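PDB 6KBH: cytochrome P450 monooxygenase from Rhodococcus sp. ECU0066, which probably acts as a self-sufficient monooxygenase, its single chain carrying a haem centre together with an FMN and a [2Fe-2S] cluster that would relay electrons to it. Local coordinates for residues A[231-236]-A[271-276]; A[315-320]-A[378-383]; A[320-325]-A[371-376]. All blocks are in the same frame, centred on the assembly; numbering follows the deposited sequence.

Contact 1 (A[231-236]-A[271-276])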
# COMPACT_ATOMS: atom_id res chain seq x y z
N LYS A 231 8.18 5.51 -36.38
CA LYS A 231 6.94 6.24 -36.63
C LYS A 231 6.49 6.98 -35.39
O LYS A 231 6.12 8.17 -35.45
CB LYS A 231 5.83 5.28 -37.08
CG LYS A 231 5.99 4.67 -38.45
CD LYS A 231 4.82 3.73 -38.74
CE LYS A 231 5.09 2.86 -39.95
NZ LYS A 231 5.19 3.66 -41.19
N PHE A 232 6.53 6.31 -34.26
CA PHE A 232 6.03 6.89 -33.02
C PHE A 232 6.97 7.98 -32.50
O PHE A 232 6.50 8.93 -31.85
CB PHE A 232 5.83 5.76 -32.00
CG PHE A 232 5.64 6.23 -30.60
CD1 PHE A 232 6.72 6.61 -29.83
CD2 PHE A 232 4.37 6.28 -30.03
CE1 PHE A 232 6.55 7.07 -28.57
CE2 PHE A 232 4.20 6.73 -28.74
CZ PHE A 232 5.30 7.12 -28.00
N TRP A 233 8.27 7.90 -32.79
CA TRP A 233 9.21 8.87 -32.24
C TRP A 233 9.00 10.26 -32.83
O TRP A 233 9.04 11.26 -32.11
CB TRP A 233 10.64 8.41 -32.48
CG TRP A 233 11.68 9.44 -32.19
CD1 TRP A 233 12.30 10.26 -33.08
CD2 TRP A 233 12.24 9.76 -30.90
NE1 TRP A 233 13.20 11.07 -32.45
CE2 TRP A 233 13.18 10.79 -31.11
CE3 TRP A 233 12.03 9.28 -29.61
CZ2 TRP A 233 13.92 11.34 -30.06
CZ3 TRP A 233 12.76 9.83 -28.57
CH2 TRP A 233 13.69 10.85 -28.80
N GLN A 234 8.79 10.34 -34.15
CA GLN A 234 8.66 11.65 -34.78
C GLN A 234 7.25 12.21 -34.70
O GLN A 234 7.08 13.43 -34.62
CB GLN A 234 9.13 11.60 -36.24
CG GLN A 234 8.16 11.00 -37.24
CD GLN A 234 8.65 11.16 -38.67
OE1 GLN A 234 9.69 11.78 -38.91
NE2 GLN A 234 7.91 10.61 -39.62
N PHE A 235 6.22 11.35 -34.70
CA PHE A 235 4.88 11.86 -34.42
C PHE A 235 4.80 12.39 -32.99
O PHE A 235 4.30 13.50 -32.75
CB PHE A 235 3.84 10.76 -34.69
CG PHE A 235 2.41 11.23 -34.55
CD1 PHE A 235 2.12 12.53 -34.17
CD2 PHE A 235 1.36 10.34 -34.80
CE1 PHE A 235 0.82 12.94 -34.03
CE2 PHE A 235 0.05 10.75 -34.68
CZ PHE A 235 -0.22 12.06 -34.28
N ALA A 236 5.35 11.66 -32.02
CA ALA A 236 5.37 12.21 -30.68
C ALA A 236 6.19 13.49 -30.61
O ALA A 236 6.01 14.28 -29.68
CB ALA A 236 5.89 11.18 -29.67
N TYR A 271 15.03 15.23 -23.42
CA TYR A 271 14.55 14.36 -22.35
C TYR A 271 13.04 14.16 -22.41
O TYR A 271 12.55 13.04 -22.27
CB TYR A 271 14.97 14.90 -20.99
CG TYR A 271 14.88 13.84 -19.93
CD1 TYR A 271 15.84 12.85 -19.86
CD2 TYR A 271 13.83 13.82 -19.02
CE1 TYR A 271 15.77 11.86 -18.91
CE2 TYR A 271 13.75 12.83 -18.06
CZ TYR A 271 14.72 11.86 -18.01
OH TYR A 271 14.65 10.87 -17.05
N LEU A 272 12.28 15.25 -22.58
CA LEU A 272 10.82 15.11 -22.64
C LEU A 272 10.39 14.45 -23.93
O LEU A 272 9.34 13.79 -23.96
CB LEU A 272 10.10 16.45 -22.48
CG LEU A 272 10.27 17.24 -21.19
CD1 LEU A 272 11.57 17.93 -21.26
CD2 LEU A 272 9.16 18.25 -20.97
N HIS A 273 11.14 14.64 -25.01
CA HIS A 273 10.89 13.83 -26.20
C HIS A 273 11.10 12.36 -25.89
O HIS A 273 10.34 11.50 -26.36
CB HIS A 273 11.80 14.28 -27.35
CG HIS A 273 11.34 13.80 -28.69
ND1 HIS A 273 12.02 14.07 -29.85
CD2 HIS A 273 10.26 13.07 -29.05
CE1 HIS A 273 11.39 13.53 -30.87
NE2 HIS A 273 10.31 12.91 -30.41
N SER A 274 12.12 12.04 -25.09
CA SER A 274 12.28 10.68 -24.59
C SER A 274 11.17 10.32 -23.61
O SER A 274 10.66 9.19 -23.64
CB SER A 274 13.65 10.52 -23.93
OG SER A 274 14.69 10.58 -24.89
N MET A 275 10.77 11.26 -22.76
CA MET A 275 9.71 11.02 -21.79
C MET A 275 8.39 10.63 -22.45
O MET A 275 7.53 10.04 -21.79
CB MET A 275 9.49 12.25 -20.91
CG MET A 275 10.52 12.45 -19.82
SD MET A 275 10.31 14.04 -19.01
CE MET A 275 8.62 13.92 -18.43
N MET A 276 8.21 10.97 -23.72
CA MET A 276 6.95 10.65 -24.39
C MET A 276 6.83 9.15 -24.65
O MET A 276 5.80 8.54 -24.35
CB MET A 276 6.84 11.43 -25.70
CG MET A 276 5.41 11.59 -26.20
SD MET A 276 4.46 12.82 -25.29
CE MET A 276 5.28 14.33 -25.79
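His-273 meets Trp-233 in two ways at once. Its imidazole lies over one face of the indole, in a face-to-face stack with the six-membered ring. The centroids of the His-273 ring and the six-membered ring of Trp-233 are 3.7 Å apart, with planes at 20°. The overlap is offset: CE1 of His-273 sits toward the rim, 3.3 Å from CE2 of Trp-233. NE2 of His-273 also donates a fairly straight hydrogen bond of 2.7 Å to the backbone O of Trp-233. That oxygen lies near the imidazole plane; the bond and the stack together would hold the ring's rotation. The side chain reaches across because CG points opposite the backbone N (chi1 -163°). Next along, Ser-274 comes to the indole edge, with OG 4.0 Å from CH2 of Trp-233. Its hydroxyl is engaged by Asn-122. Met-276 closes the far end. Its CG packs 3.5 Å from CB of Ala-236, and its bent chain brings CE near the backbone O of Ala-236. The backbone O of Met-276 lies at the edge of the Phe-232 ring, 3.9 Å from CZ. Tyr-119 meets the Trp-233 indole edge-to-face. The contact is consistent with the P450 crossing of helix G over helix I: segment axes of helices 219-242 and 269-281 pass 9.7 Å apart at 126°, with helix 252-262 touching Met-276 and helix 199-204 touching Phe-232.

Contact 2 (A[315-320]-A[378-383])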
# COMPACT_ATOMS: atom_id res chain seq x y z
N ILE A 315 -10.31 -5.83 -2.36
CA ILE A 315 -9.65 -5.66 -3.66
C ILE A 315 -8.24 -5.06 -3.52
O ILE A 315 -7.31 -5.59 -4.14
CB ILE A 315 -10.53 -4.86 -4.60
CG1 ILE A 315 -11.74 -5.70 -5.03
CG2 ILE A 315 -9.75 -4.37 -5.82
CD1 ILE A 315 -12.66 -4.98 -5.96
N PRO A 316 -8.03 -3.98 -2.75
CA PRO A 316 -6.67 -3.40 -2.70
C PRO A 316 -5.57 -4.39 -2.33
O PRO A 316 -4.58 -4.51 -3.06
CB PRO A 316 -6.81 -2.29 -1.65
CG PRO A 316 -8.24 -1.91 -1.71
CD PRO A 316 -8.99 -3.17 -1.98
N ASN A 317 -5.72 -5.11 -1.21
CA ASN A 317 -4.71 -6.11 -0.87
C ASN A 317 -4.76 -7.30 -1.82
O ASN A 317 -3.73 -7.95 -2.04
CB ASN A 317 -4.87 -6.58 0.57
CG ASN A 317 -3.61 -7.27 1.10
OD1 ASN A 317 -2.50 -6.88 0.77
ND2 ASN A 317 -3.80 -8.31 1.90
N ALA A 318 -5.94 -7.61 -2.36
CA ALA A 318 -6.05 -8.70 -3.33
C ALA A 318 -5.10 -8.48 -4.50
O ALA A 318 -4.30 -9.36 -4.83
CB ALA A 318 -7.49 -8.83 -3.82
N VAL A 319 -5.17 -7.31 -5.12
CA VAL A 319 -4.31 -7.03 -6.26
C VAL A 319 -2.85 -6.99 -5.85
O VAL A 319 -1.97 -7.16 -6.70
CB VAL A 319 -4.74 -5.71 -6.95
CG1 VAL A 319 -6.25 -5.67 -7.12
CG2 VAL A 319 -4.24 -4.51 -6.19
N GLU A 320 -2.56 -6.79 -4.56
CA GLU A 320 -1.18 -6.87 -4.10
C GLU A 320 -0.70 -8.31 -4.00
O GLU A 320 0.45 -8.62 -4.34
CB GLU A 320 -1.03 -6.17 -2.75
CG GLU A 320 -1.20 -4.66 -2.82
CD GLU A 320 -0.05 -3.97 -3.54
OE1 GLU A 320 1.12 -4.28 -3.24
OE2 GLU A 320 -0.32 -3.12 -4.41
N ASP A 378 -0.97 -10.36 5.24
CA ASP A 378 -0.46 -9.11 5.80
C ASP A 378 0.92 -8.76 5.28
O ASP A 378 1.55 -7.83 5.80
CB ASP A 378 -0.45 -9.19 7.34
CG ASP A 378 0.66 -10.09 7.89
OD1 ASP A 378 1.29 -10.85 7.12
OD2 ASP A 378 0.91 -10.03 9.11
N ASN A 379 1.40 -9.49 4.27
CA ASN A 379 2.77 -9.40 3.79
C ASN A 379 2.87 -9.07 2.32
O ASN A 379 3.98 -8.86 1.83
CB ASN A 379 3.49 -10.74 4.04
CG ASN A 379 4.94 -10.57 4.40
OD1 ASN A 379 5.43 -9.45 4.55
ND2 ASN A 379 5.64 -11.68 4.55
N ALA A 380 1.74 -9.02 1.59
CA ALA A 380 1.79 -8.90 0.14
C ALA A 380 2.58 -7.68 -0.30
O ALA A 380 3.35 -7.74 -1.27
CB ALA A 380 0.38 -8.87 -0.43
N SER A 381 2.44 -6.57 0.43
CA SER A 381 3.04 -5.29 0.03
C SER A 381 4.55 -5.37 -0.16
O SER A 381 5.12 -4.47 -0.79
CB SER A 381 2.69 -4.22 1.09
OG SER A 381 3.32 -2.98 0.83
N ASP A 382 5.21 -6.42 0.34
CA ASP A 382 6.66 -6.54 0.24
C ASP A 382 7.13 -7.13 -1.08
O ASP A 382 8.35 -7.30 -1.25
CB ASP A 382 7.23 -7.42 1.37
CG ASP A 382 6.80 -6.97 2.74
OD1 ASP A 382 5.60 -7.10 3.06
OD2 ASP A 382 7.68 -6.52 3.50
N HIS A 383 6.23 -7.46 -2.00
CA HIS A 383 6.67 -8.05 -3.26
C HIS A 383 7.53 -7.07 -4.04
O HIS A 383 7.41 -5.85 -3.90
CB HIS A 383 5.47 -8.47 -4.11
CG HIS A 383 4.58 -7.34 -4.52
ND1 HIS A 383 4.90 -6.47 -5.53
CD2 HIS A 383 3.38 -6.94 -4.05
CE1 HIS A 383 3.94 -5.58 -5.67
NE2 HIS A 383 3.00 -5.85 -4.78
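Helix K of the P450 fold meets the meander loop here, and Glu-320 and His-383 make a polar link between residues 315-320 and 378-383. NE2 of His-383 donates to OE1 of Glu-320 over 2.9 Å. The bond is bent, with an N-H...O angle of 141°. OE1 is met from above the carboxylate plane and is tilted from the imidazole plane. The two side chains cross at about a right angle, yet the carboxylate and ring planes differ by only 27°. Glu-320 is folded at its second torsion, which carries the carboxylate over toward the loop. The imidazole of His-383 is swung between its own backbone N and carbonyl carbon (chi1 63°), and this turns NE2 toward the helix. The 378-383 loop runs on toward the cysteine-ligand loop, as in other P450s. The side chain of His-383 is about 7 Å from the haem and about 9 Å from that of Cys-393, the axial ligand of the iron. Arg-400, on helix 396-413, forms a salt bridge with OE2 of Glu-320, so the carboxylate is probably charged. Beside the polar pair, the short 3-10 turn 380-382 presents Ala-380 to the helix. Its CB packs 3.8 Å from CB of Glu-320 and 3.7 Å from OD1 of Asn-317. ND2 of Asn-317 donates to the backbone O of Arg-377. The backbone CA of Ser-381 lies beside OE1 of Glu-320, at 3.9 Å.

Contact 3 (A[320-325]-A[371-376])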
# COMPACT_ATOMS: atom_id res chain seq x y z
N GLU A 320 -2.56 -6.79 -4.56
CA GLU A 320 -1.18 -6.87 -4.10
C GLU A 320 -0.70 -8.31 -4.00
O GLU A 320 0.45 -8.62 -4.34
CB GLU A 320 -1.03 -6.17 -2.75
CG GLU A 320 -1.20 -4.66 -2.82
CD GLU A 320 -0.05 -3.97 -3.54
OE1 GLU A 320 1.12 -4.28 -3.24
OE2 GLU A 320 -0.32 -3.12 -4.41
N GLU A 321 -1.57 -9.22 -3.55
CA GLU A 321 -1.19 -10.62 -3.49
C GLU A 321 -1.02 -11.20 -4.89
O GLU A 321 -0.14 -12.04 -5.13
CB GLU A 321 -2.23 -11.42 -2.71
CG GLU A 321 -1.94 -12.92 -2.57
CD GLU A 321 -0.76 -13.24 -1.67
OE1 GLU A 321 -0.07 -12.30 -1.22
OE2 GLU A 321 -0.54 -14.44 -1.39
N CYS A 322 -1.85 -10.75 -5.84
CA CYS A 322 -1.67 -11.16 -7.23
C CYS A 322 -0.33 -10.67 -7.77
O CYS A 322 0.38 -11.42 -8.45
CB CYS A 322 -2.82 -10.64 -8.08
SG CYS A 322 -4.42 -11.39 -7.72
N LEU A 323 0.03 -9.42 -7.47
CA LEU A 323 1.30 -8.88 -7.94
C LEU A 323 2.48 -9.63 -7.33
O LEU A 323 3.52 -9.78 -7.99
CB LEU A 323 1.39 -7.39 -7.63
CG LEU A 323 0.46 -6.51 -8.46
CD1 LEU A 323 0.30 -5.12 -7.82
CD2 LEU A 323 0.92 -6.41 -9.90
N ARG A 324 2.35 -10.08 -6.09
CA ARG A 324 3.37 -10.96 -5.51
C ARG A 324 3.33 -12.33 -6.17
O ARG A 324 4.36 -12.85 -6.61
CB ARG A 324 3.16 -11.09 -4.00
CG ARG A 324 4.22 -11.92 -3.31
CD ARG A 324 3.75 -12.43 -1.96
NE ARG A 324 2.63 -13.36 -2.08
CZ ARG A 324 2.76 -14.68 -2.18
NH1 ARG A 324 3.96 -15.23 -2.16
NH2 ARG A 324 1.68 -15.44 -2.30
N HIS A 325 2.14 -12.93 -6.25
CA HIS A 325 2.01 -14.31 -6.70
C HIS A 325 2.23 -14.44 -8.20
O HIS A 325 2.92 -15.36 -8.66
CB HIS A 325 0.64 -14.85 -6.30
CG HIS A 325 0.51 -16.33 -6.42
ND1 HIS A 325 -0.11 -16.94 -7.49
CD2 HIS A 325 0.90 -17.33 -5.59
CE1 HIS A 325 -0.10 -18.25 -7.32
NE2 HIS A 325 0.51 -18.51 -6.17
N ASP A 371 3.43 -20.19 -2.09
CA ASP A 371 2.75 -20.55 -3.32
C ASP A 371 1.25 -20.62 -3.11
O ASP A 371 0.51 -20.87 -4.06
CB ASP A 371 3.34 -21.86 -3.83
CG ASP A 371 4.86 -21.77 -3.97
OD1 ASP A 371 5.35 -20.77 -4.53
OD2 ASP A 371 5.56 -22.68 -3.49
N ASP A 372 0.80 -20.39 -1.88
CA ASP A 372 -0.60 -20.16 -1.59
C ASP A 372 -1.00 -18.75 -2.02
O ASP A 372 -0.22 -17.80 -1.88
CB ASP A 372 -0.89 -20.36 -0.10
CG ASP A 372 -0.32 -21.66 0.43
OD1 ASP A 372 0.91 -21.73 0.64
OD2 ASP A 372 -1.11 -22.60 0.66
N PHE A 373 -2.21 -18.63 -2.53
CA PHE A 373 -2.76 -17.36 -3.00
C PHE A 373 -3.67 -16.84 -1.89
O PHE A 373 -4.80 -17.32 -1.73
CB PHE A 373 -3.47 -17.57 -4.33
CG PHE A 373 -4.31 -16.41 -4.78
CD1 PHE A 373 -3.80 -15.13 -4.79
CD2 PHE A 373 -5.60 -16.63 -5.24
CE1 PHE A 373 -4.57 -14.07 -5.22
CE2 PHE A 373 -6.37 -15.58 -5.67
CZ PHE A 373 -5.86 -14.30 -5.67
N ASP A 374 -3.17 -15.88 -1.12
CA ASP A 374 -3.80 -15.43 0.13
C ASP A 374 -3.96 -13.92 0.08
O ASP A 374 -3.02 -13.18 0.39
CB ASP A 374 -2.96 -15.86 1.33
CG ASP A 374 -3.52 -15.35 2.65
OD1 ASP A 374 -4.65 -14.81 2.68
OD2 ASP A 374 -2.82 -15.49 3.67
N ILE A 375 -5.16 -13.44 -0.28
CA ILE A 375 -5.27 -12.00 -0.56
C ILE A 375 -5.28 -11.18 0.73
O ILE A 375 -4.89 -10.00 0.71
CB ILE A 375 -6.49 -11.73 -1.45
CG1 ILE A 375 -7.79 -11.80 -0.68
CG2 ILE A 375 -6.53 -12.69 -2.62
CD1 ILE A 375 -8.95 -11.93 -1.59
N ARG A 376 -5.72 -11.75 1.85
CA ARG A 376 -5.60 -11.04 3.12
C ARG A 376 -4.22 -11.14 3.74
O ARG A 376 -4.03 -10.69 4.87
CB ARG A 376 -6.66 -11.50 4.14
CG ARG A 376 -8.09 -11.17 3.73
CD ARG A 376 -9.06 -12.20 4.28
NE ARG A 376 -10.46 -11.82 4.07
CZ ARG A 376 -11.38 -12.65 3.61
NH1 ARG A 376 -11.04 -13.90 3.33
NH2 ARG A 376 -12.64 -12.26 3.45
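Glu-321 reaches from the helix to the backbone of Asp-374. Its CG stands opposite the backbone N (chi1 -180°), and a bend at the second torsion (chi2 70°) folds the carboxylate alongside residues 372-374. OE2 of Glu-321 accepts from the backbone N of Asp-374 at 3.0 Å, on its anti side and tilted out of plane. Arg-324 comes to the opposite face of the same carboxylate. A kink at its third torsion (chi3 65°) turns the guanidinium side-on. NE of Arg-324 then donates to OE1 of Glu-321 at 3.0 Å, and NH2 of Arg-324 to OE2 at 2.6 Å, as a salt bridge. Glu-321 and Arg-324 form the ExxR motif of helix K in the P450 fold. NE of Arg-377 adds a further salt bridge to OE2 of Glu-321, completing the Glu-Arg-Arg triad of this family. NH2 of Arg-324 also donates to the backbone O of Leu-370. One turn after Glu-321, His-325 donates from NE2 to the backbone O of Asp-371 at 3.2 Å, coming from above the carbonyl plane. CB of Phe-373 lies over one face of that imidazole. The Phe-373 ring packs against the helix and also touches Leu-297 of helix 284-300. Its CD1 touches CG of Glu-321 at 3.6 Å. SG of Cys-322 lies 3.7 Å from CE1 of Phe-373, an oblique sulfur-aromatic contact.

Overall arrangement
Contacts 2 and 3 belong together. Both use helix 315-325, and their centres are about 7 Å apart. Their segments overlap at Glu-320, whose side chain serves contact 2 and not contact 3. The chain between the two halves of contact 2 contains residues 371-376. The same meander loop thus follows two successive parts of one helix. Contact 1 stands apart, its centre about 34 and 37 Å from those of contacts 2 and 3. It joins two helices and is buried, relying on a ring stack and apolar side chains plus one hydrogen bond. Contact 2 is also buried, but its link is a carboxylate and a histidine near the haem. Contact 3 is only partly buried: its charged network lies inward, while Asp-371 and Asp-372 are at the surface.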